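Local coordinates for fanconi-associated nuclease 1 homolog (Pseudomonas aeruginosa, PDB 5Y7Q), which is a bacterial homolog of Fanconi-associated nuclease 1, carrying a VRR-NUC domain and modelled here with bound nucleic acid, at residues A[473-478]-A[491-496]; A[501-506]-A[528-533]. One frame throughout, in Å; residues are numbered along the deposited sequence.

Interaction 1: residues A[473-478]-A[491-496]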
ATOM      1  N   CYS A 473       6.475  26.495  11.442  1.00 82.92           N
ATOM      2  CA  CYS A 473       6.338  27.078  10.115  1.00 89.14           C
ATOM      3  C   CYS A 473       6.100  26.005   9.064  1.00 91.64           C
ATOM      4  O   CYS A 473       5.249  26.177   8.188  1.00 95.74           O
ATOM      5  CB  CYS A 473       7.550  27.932   9.775  1.00 92.75           C
ATOM      6  SG  CYS A 473       7.317  29.589  10.441  1.00116.89           S
ATOM      7  N   ARG A 474       6.831  24.889   9.137  1.00 82.49           N
ATOM      8  CA  ARG A 474       6.559  23.794   8.219  1.00 70.33           C
ATOM      9  C   ARG A 474       5.127  23.315   8.379  1.00 71.37           C
ATOM     10  O   ARG A 474       4.461  23.007   7.389  1.00 72.82           O
ATOM     11  CB  ARG A 474       7.549  22.649   8.448  1.00 68.10           C
ATOM     12  CG  ARG A 474       8.168  22.066   7.171  1.00 69.61           C
ATOM     13  CD  ARG A 474       9.065  23.044   6.402  1.00 79.33           C
ATOM     14  NE  ARG A 474      10.099  23.658   7.238  1.00 97.23           N
ATOM     15  CZ  ARG A 474      10.256  24.974   7.405  1.00108.73           C
ATOM     16  NH1 ARG A 474       9.449  25.824   6.776  1.00112.79           N
ATOM     17  NH2 ARG A 474      11.225  25.448   8.193  1.00110.10           N
ATOM     18  N   TYR A 475       4.627  23.309   9.613  1.00 70.42           N
ATOM     19  CA  TYR A 475       3.255  22.910   9.886  1.00 68.67           C
ATOM     20  C   TYR A 475       2.264  23.851   9.218  1.00 73.77           C
ATOM     21  O   TYR A 475       1.257  23.403   8.666  1.00 77.14           O
ATOM     22  CB  TYR A 475       3.025  22.884  11.394  1.00 66.20           C
ATOM     23  CG  TYR A 475       1.630  22.497  11.884  1.00 58.21           C
ATOM     24  CD1 TYR A 475       0.620  23.456  12.065  1.00 64.96           C
ATOM     25  CD2 TYR A 475       1.348  21.201  12.210  1.00 48.94           C
ATOM     26  CE1 TYR A 475      -0.626  23.108  12.543  1.00 60.03           C
ATOM     27  CE2 TYR A 475       0.112  20.835  12.674  1.00 60.74           C
ATOM     28  CZ  TYR A 475      -0.866  21.783  12.848  1.00 58.06           C
ATOM     29  OH  TYR A 475      -2.078  21.365  13.335  1.00 57.07           O
ATOM     30  N   ARG A 476       2.505  25.157   9.284  1.00 73.32           N
ATOM     31  CA  ARG A 476       1.549  26.072   8.672  1.00 77.90           C
ATOM     32  C   ARG A 476       1.640  26.039   7.148  1.00 79.40           C
ATOM     33  O   ARG A 476       0.615  26.032   6.461  1.00 77.97           O
ATOM     34  CB  ARG A 476       1.772  27.486   9.197  1.00 89.68           C
ATOM     35  CG  ARG A 476       1.242  27.759  10.594  1.00 90.18           C
ATOM     36  CD  ARG A 476       2.026  28.913  11.188  1.00 97.81           C
ATOM     37  NE  ARG A 476       1.316  29.656  12.220  1.00101.12           N
ATOM     38  CZ  ARG A 476       0.937  29.141  13.382  1.00103.19           C
ATOM     39  NH1 ARG A 476       1.174  27.855  13.664  1.00103.69           N
ATOM     40  NH2 ARG A 476       0.310  29.917  14.261  1.00101.42           N
ATOM     41  N   ASP A 477       2.863  26.025   6.609  1.00 83.56           N
ATOM     42  CA  ASP A 477       3.087  26.005   5.167  1.00 86.01           C
ATOM     43  C   ASP A 477       2.495  24.745   4.529  1.00 74.16           C
ATOM     44  O   ASP A 477       1.741  24.817   3.552  1.00 78.88           O
ATOM     45  CB  ASP A 477       4.600  26.100   4.903  1.00102.94           C
ATOM     46  CG  ASP A 477       4.951  26.763   3.564  1.00118.61           C
ATOM     47  OD1 ASP A 477       4.747  26.140   2.489  1.00119.40           O
ATOM     48  OD2 ASP A 477       5.471  27.904   3.597  1.00124.05           O
ATOM     49  N   LYS A 478       2.820  23.584   5.080  1.00 56.10           N
ATOM     50  CA  LYS A 478       2.562  22.306   4.444  1.00 54.98           C
ATOM     51  C   LYS A 478       1.261  21.652   4.871  1.00 59.19           C
ATOM     52  O   LYS A 478       1.010  20.516   4.461  1.00 52.93           O
ATOM     53  CB  LYS A 478       3.704  21.340   4.728  1.00 50.58           C
ATOM     54  CG  LYS A 478       5.027  21.867   4.281  1.00 59.50           C
ATOM     55  CD  LYS A 478       4.936  22.522   2.919  1.00 59.13           C
ATOM     56  CE  LYS A 478       6.338  22.815   2.378  1.00 64.22           C
ATOM     57  NZ  LYS A 478       6.328  23.794   1.253  1.00 74.41           N
ATOM     58  N   LEU A 491      -2.796  15.727  14.375  1.00 66.35           N
ATOM     59  CA  LEU A 491      -1.893  16.674  15.017  1.00 53.77           C
ATOM     60  C   LEU A 491      -2.526  18.060  14.990  1.00 56.45           C
ATOM     61  O   LEU A 491      -2.157  18.911  14.176  1.00 62.59           O
ATOM     62  CB  LEU A 491      -0.538  16.644  14.282  1.00 49.19           C
ATOM     63  CG  LEU A 491       0.632  17.523  14.730  1.00 57.59           C
ATOM     64  CD1 LEU A 491       0.926  17.255  16.178  1.00 55.72           C
ATOM     65  CD2 LEU A 491       1.841  17.202  13.899  1.00 57.42           C
ATOM     66  N   GLY A 492      -3.297  18.352  16.029  1.00 52.96           N
ATOM     67  CA  GLY A 492      -3.917  19.651  16.162  1.00 49.40           C
ATOM     68  C   GLY A 492      -2.978  20.603  16.823  1.00 60.57           C
ATOM     69  O   GLY A 492      -1.970  20.188  17.380  1.00 49.55           O
ATOM     70  N   GLU A 493      -3.293  21.897  16.743  1.00 67.39           N
ATOM     71  CA  GLU A 493      -2.306  22.869  17.195  1.00 78.54           C
ATOM     72  C   GLU A 493      -1.931  22.630  18.655  1.00 92.09           C
ATOM     73  O   GLU A 493      -0.751  22.722  19.018  1.00 91.39           O
ATOM     74  CB  GLU A 493      -2.810  24.286  16.973  1.00 86.94           C
ATOM     75  CG  GLU A 493      -1.855  25.124  16.158  1.00100.01           C
ATOM     76  CD  GLU A 493      -2.292  26.565  16.116  1.00122.31           C
ATOM     77  OE1 GLU A 493      -3.522  26.792  16.099  1.00122.84           O
ATOM     78  OE2 GLU A 493      -1.418  27.464  16.132  1.00132.03           O
ATOM     79  N   GLU A 494      -2.905  22.239  19.491  1.00 88.64           N
ATOM     80  CA  GLU A 494      -2.630  22.074  20.918  1.00 81.21           C
ATOM     81  C   GLU A 494      -1.703  20.889  21.172  1.00 69.89           C
ATOM     82  O   GLU A 494      -0.721  21.002  21.916  1.00 83.10           O
ATOM     83  CB  GLU A 494      -3.935  21.926  21.706  1.00 89.08           C
ATOM     84  CG  GLU A 494      -5.041  22.911  21.301  1.00107.31           C
ATOM     85  CD  GLU A 494      -4.791  24.362  21.735  1.00128.13           C
ATOM     86  OE1 GLU A 494      -3.776  24.637  22.419  1.00136.23           O
ATOM     87  OE2 GLU A 494      -5.628  25.234  21.395  1.00131.29           O
ATOM     88  N   LEU A 495      -1.972  19.746  20.555  1.00 54.09           N
ATOM     89  CA  LEU A 495      -1.054  18.626  20.739  1.00 51.94           C
ATOM     90  C   LEU A 495       0.335  18.942  20.183  1.00 56.52           C
ATOM     91  O   LEU A 495       1.343  18.462  20.716  1.00 65.83           O
ATOM     92  CB  LEU A 495      -1.628  17.352  20.102  1.00 47.75           C
ATOM     93  CG  LEU A 495      -0.599  16.234  19.923  1.00 49.29           C
ATOM     94  CD1 LEU A 495      -0.063  15.717  21.257  1.00 45.87           C
ATOM     95  CD2 LEU A 495      -1.132  15.113  19.084  1.00 44.28           C
ATOM     96  N   LEU A 496       0.414  19.771  19.140  1.00 58.45           N
ATOM     97  CA  LEU A 496       1.713  20.197  18.628  1.00 60.20           C
ATOM     98  C   LEU A 496       2.462  21.027  19.660  1.00 65.22           C
ATOM     99  O   LEU A 496       3.655  20.814  19.893  1.00 67.34           O
ATOM    100  CB  LEU A 496       1.543  21.008  17.351  1.00 60.67           C
ATOM    101  CG  LEU A 496       2.882  21.358  16.708  1.00 68.68           C
ATOM    102  CD1 LEU A 496       3.636  20.072  16.393  1.00 59.55           C
ATOM    103  CD2 LEU A 496       2.672  22.198  15.452  1.00 77.13           C
TER
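Tyr475 reaches from helix 467-478 to the start of helix 493-502, and a tyrosine-to-carbonyl bond and leucine packing join these two helices of the VRR-NUC domain. Its CG lies anti to the backbone N (chi1 179°), which directs the ring at the 491-496 segment. From CB outward, the first neighbour is Leu496. CD2 of Leu496 sits 4.1 Å from CB of Tyr475 and 3.6 Å from CD2 of the Tyr475 ring. This methyl covers one face of the ring in a CH-pi contact, offset toward the rim. Farther along, CE2 of Tyr475 packs against CG of Leu491 at 3.9 Å. The Leu491 side chain also rests on Leu410, Ser413 and Leu417 of helix 409-418. At the tip, OH of Tyr475 donates a hydrogen bond of 2.6 Å to O of Leu491. The bond runs in the carbonyl plane, with a C=O...O angle of 151°. It holds the backbone just before Gly492, the N-cap residue of helix 493-502. At the exposed margin of the contact, Arg476 and Glu493 form a long salt bridge. OE2 of Glu493 lies at the edge of the Arg476 guanidinium, near its plane, and 3.5 Å from NH2 of Arg476; guanidinium and carboxylate planes are 67° apart.

Interaction 2: residues A[501-506]-A[528-533]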
ATOM      1  N   ASP A 501       6.910  21.780  23.563  1.00 79.23           N
ATOM      2  CA  ASP A 501       7.499  22.325  24.769  1.00 90.50           C
ATOM      3  C   ASP A 501       7.773  21.268  25.838  1.00 83.49           C
ATOM      4  O   ASP A 501       8.631  21.497  26.698  1.00 79.61           O
ATOM      5  CB  ASP A 501       6.615  23.474  25.269  1.00107.68           C
ATOM      6  CG  ASP A 501       6.648  24.697  24.305  1.00122.87           C
ATOM      7  OD1 ASP A 501       7.584  25.535  24.415  1.00125.07           O
ATOM      8  OD2 ASP A 501       5.753  24.810  23.424  1.00117.46           O
ATOM      9  N   CYS A 502       7.100  20.112  25.795  1.00 83.14           N
ATOM     10  CA  CYS A 502       7.343  19.055  26.775  1.00 79.38           C
ATOM     11  C   CYS A 502       8.320  17.970  26.333  1.00 78.76           C
ATOM     12  O   CYS A 502       8.776  17.206  27.185  1.00 89.18           O
ATOM     13  CB  CYS A 502       6.030  18.369  27.165  1.00 84.60           C
ATOM     14  SG  CYS A 502       4.875  19.384  28.091  1.00 99.82           S
ATOM     15  N   LEU A 503       8.676  17.872  25.054  1.00 70.07           N
ATOM     16  CA  LEU A 503       9.524  16.767  24.622  1.00 62.10           C
ATOM     17  C   LEU A 503      10.965  17.226  24.512  1.00 68.96           C
ATOM     18  O   LEU A 503      11.246  18.190  23.780  1.00 77.49           O
ATOM     19  CB  LEU A 503       9.058  16.203  23.284  1.00 59.59           C
ATOM     20  CG  LEU A 503       7.764  15.374  23.283  1.00 60.21           C
ATOM     21  CD1 LEU A 503       7.360  14.971  21.877  1.00 52.40           C
ATOM     22  CD2 LEU A 503       7.914  14.153  24.164  1.00 61.92           C
ATOM     23  N   PRO A 504      11.897  16.557  25.188  1.00 74.90           N
ATOM     24  CA  PRO A 504      13.312  16.918  25.067  1.00 76.65           C
ATOM     25  C   PRO A 504      13.797  16.757  23.638  1.00 75.29           C
ATOM     26  O   PRO A 504      13.387  15.845  22.922  1.00 77.79           O
ATOM     27  CB  PRO A 504      14.017  15.928  26.002  1.00 71.42           C
ATOM     28  CG  PRO A 504      12.952  15.427  26.920  1.00 69.12           C
ATOM     29  CD  PRO A 504      11.690  15.430  26.110  1.00 81.56           C
ATOM     30  N   ALA A 505      14.682  17.671  23.230  1.00 78.85           N
ATOM     31  CA  ALA A 505      15.292  17.591  21.908  1.00 73.14           C
ATOM     32  C   ALA A 505      16.138  16.339  21.748  1.00 79.05           C
ATOM     33  O   ALA A 505      16.156  15.754  20.661  1.00 86.55           O
ATOM     34  CB  ALA A 505      16.140  18.828  21.639  1.00 76.50           C
ATOM     35  N   ALA A 506      16.820  15.896  22.807  1.00 81.16           N
ATOM     36  CA  ALA A 506      17.678  14.721  22.687  1.00 84.80           C
ATOM     37  C   ALA A 506      16.863  13.453  22.483  1.00 90.93           C
ATOM     38  O   ALA A 506      17.271  12.563  21.726  1.00100.23           O
ATOM     39  CB  ALA A 506      18.573  14.588  23.910  1.00 90.29           C
ATOM     40  N   ASP A 528       0.453   3.522  22.597  1.00 54.22           N
ATOM     41  CA  ASP A 528      -0.856   4.067  22.237  1.00 52.41           C
ATOM     42  C   ASP A 528      -0.966   5.524  22.635  1.00 55.87           C
ATOM     43  O   ASP A 528      -1.363   6.370  21.825  1.00 61.19           O
ATOM     44  CB  ASP A 528      -1.984   3.272  22.906  1.00 53.86           C
ATOM     45  CG  ASP A 528      -2.033   1.808  22.474  1.00 72.87           C
ATOM     46  OD1 ASP A 528      -1.951   1.509  21.252  1.00 80.12           O
ATOM     47  OD2 ASP A 528      -2.183   0.946  23.370  1.00 81.41           O
ATOM     48  N   LEU A 529      -0.612   5.836  23.880  1.00 51.11           N
ATOM     49  CA  LEU A 529      -0.944   7.119  24.467  1.00 54.35           C
ATOM     50  C   LEU A 529       0.313   7.889  24.825  1.00 61.19           C
ATOM     51  O   LEU A 529       1.401   7.333  25.018  1.00 71.62           O
ATOM     52  CB  LEU A 529      -1.796   6.972  25.731  1.00 44.36           C
ATOM     53  CG  LEU A 529      -3.096   6.185  25.714  1.00 55.36           C
ATOM     54  CD1 LEU A 529      -3.705   6.259  27.102  1.00 60.46           C
ATOM     55  CD2 LEU A 529      -4.070   6.701  24.693  1.00 44.71           C
ATOM     56  N   ILE A 530       0.130   9.187  24.953  1.00 46.65           N
ATOM     57  CA  ILE A 530       1.158  10.046  25.498  1.00 49.76           C
ATOM     58  C   ILE A 530       0.478  11.078  26.410  1.00 51.46           C
ATOM     59  O   ILE A 530      -0.553  11.663  26.055  1.00 51.54           O
ATOM     60  CB  ILE A 530       1.968  10.692  24.355  1.00 55.33           C
ATOM     61  CG1 ILE A 530       3.179  11.461  24.928  1.00 63.76           C
ATOM     62  CG2 ILE A 530       1.026  11.545  23.438  1.00 45.85           C
ATOM     63  CD1 ILE A 530       4.297  11.810  23.917  1.00 44.37           C
ATOM     64  N   GLN A 531       1.011  11.272  27.605  1.00 47.76           N
ATOM     65  CA  GLN A 531       0.433  12.254  28.502  1.00 55.26           C
ATOM     66  C   GLN A 531       1.468  13.318  28.839  1.00 61.23           C
ATOM     67  O   GLN A 531       2.666  13.030  28.978  1.00 64.22           O
ATOM     68  CB  GLN A 531      -0.153  11.623  29.782  1.00 55.40           C
ATOM     69  CG  GLN A 531       0.429  10.313  30.243  1.00 60.20           C
ATOM     70  CD  GLN A 531       0.065  10.027  31.700  1.00 73.69           C
ATOM     71  OE1 GLN A 531      -0.775  10.722  32.286  1.00 80.62           O
ATOM     72  NE2 GLN A 531       0.705   9.022  32.294  1.00 65.20           N
ATOM     73  N   PHE A 532       0.984  14.551  28.931  1.00 55.57           N
ATOM     74  CA  PHE A 532       1.796  15.723  29.164  1.00 62.80           C
ATOM     75  C   PHE A 532       1.345  16.392  30.449  1.00 70.18           C
ATOM     76  O   PHE A 532       0.146  16.453  30.761  1.00 78.54           O
ATOM     77  CB  PHE A 532       1.696  16.718  28.002  1.00 68.31           C
ATOM     78  CG  PHE A 532       2.199  16.175  26.687  1.00 67.33           C
ATOM     79  CD1 PHE A 532       3.549  15.915  26.495  1.00 70.93           C
ATOM     80  CD2 PHE A 532       1.318  15.935  25.635  1.00 54.88           C
ATOM     81  CE1 PHE A 532       4.005  15.417  25.284  1.00 67.26           C
ATOM     82  CE2 PHE A 532       1.768  15.443  24.433  1.00 47.71           C
ATOM     83  CZ  PHE A 532       3.102  15.183  24.250  1.00 57.93           C
ATOM     84  N   TRP A 533       2.327  16.892  31.183  1.00 62.11           N
ATOM     85  CA  TRP A 533       2.108  17.773  32.320  1.00 75.59           C
ATOM     86  C   TRP A 533       2.807  19.064  31.915  1.00 84.55           C
ATOM     87  O   TRP A 533       4.034  19.203  32.099  1.00 93.12           O
ATOM     88  CB  TRP A 533       2.674  17.179  33.606  1.00 77.94           C
ATOM     89  CG  TRP A 533       2.037  15.877  34.108  1.00 74.68           C
ATOM     90  CD1 TRP A 533       1.004  15.759  35.004  1.00 68.34           C
ATOM     91  CD2 TRP A 533       2.439  14.529  33.788  1.00 74.86           C
ATOM     92  NE1 TRP A 533       0.734  14.431  35.252  1.00 63.84           N
ATOM     93  CE2 TRP A 533       1.602  13.654  34.529  1.00 72.41           C
ATOM     94  CE3 TRP A 533       3.414  13.977  32.943  1.00 73.22           C
ATOM     95  CZ2 TRP A 533       1.710  12.256  34.443  1.00 68.77           C
ATOM     96  CZ3 TRP A 533       3.519  12.582  32.863  1.00 76.83           C
ATOM     97  CH2 TRP A 533       2.672  11.742  33.610  1.00 72.85           C
TER
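Cys502 and Phe532 bring the last turn of helix 493-502 against strand 529-533. Both side chains leave their backbones toward the opposite segment. The Phe532 ring presents the side that carries CD1 and CE1. CB of Cys502 approaches it obliquely and lies 3.6 Å from CD1 of Phe532. Cys502 has its sulfur anti to the carbonyl carbon (chi1 -68°), and SG passes near the root of the phenylalanine. SG of Cys502 is 4.0 Å from CD1 and 4.1 Å from CB of Phe532. The sulfur-aromatic contact is slanted: SG of Cys502 is 5.1 Å from the centroid of the Phe532 ring and 55° off the ring normal.

Leu503, the first residue to leave the helical path, meets the same ring differently. CD2 of Leu503 comes at the ring edge, near the plane, 4.3 Å from CE1 of Phe532. CD2 of Leu503 is also 4.3 Å from CD1 of Ile530. One leucine branch thus touches two residues of the strand. Tyr539 of the adjacent strand 538-545 packs on both Leu503 and Phe532, and Met541 packs on Ile530. No hydrogen bond joins the two segments, and the contact is buried and held by packing. It is a helix end and the short link after it laid on one face of the mixed beta-sheet of the VRR-NUC nuclease domain.

How the interactions relate
Helix 493-502 carries both contacts. Its N-terminal end takes part in interaction 1 and its C-terminal end in interaction 2, so the helix links helix 467-478 to the beta-sheet. The two centres are 16 Å apart. They also touch directly: Leu495, next to the Leu496 of interaction 1, packs its CD1 3.7 Å from CE2 of Phe532 in interaction 2. Interaction 1 mixes polar and apolar contacts and is partly buried, whereas interaction 2 is buried packing. Interaction 2 is nearer the bound nucleic acid, about 7 Å by nearest atom against about 13 Å for interaction 1.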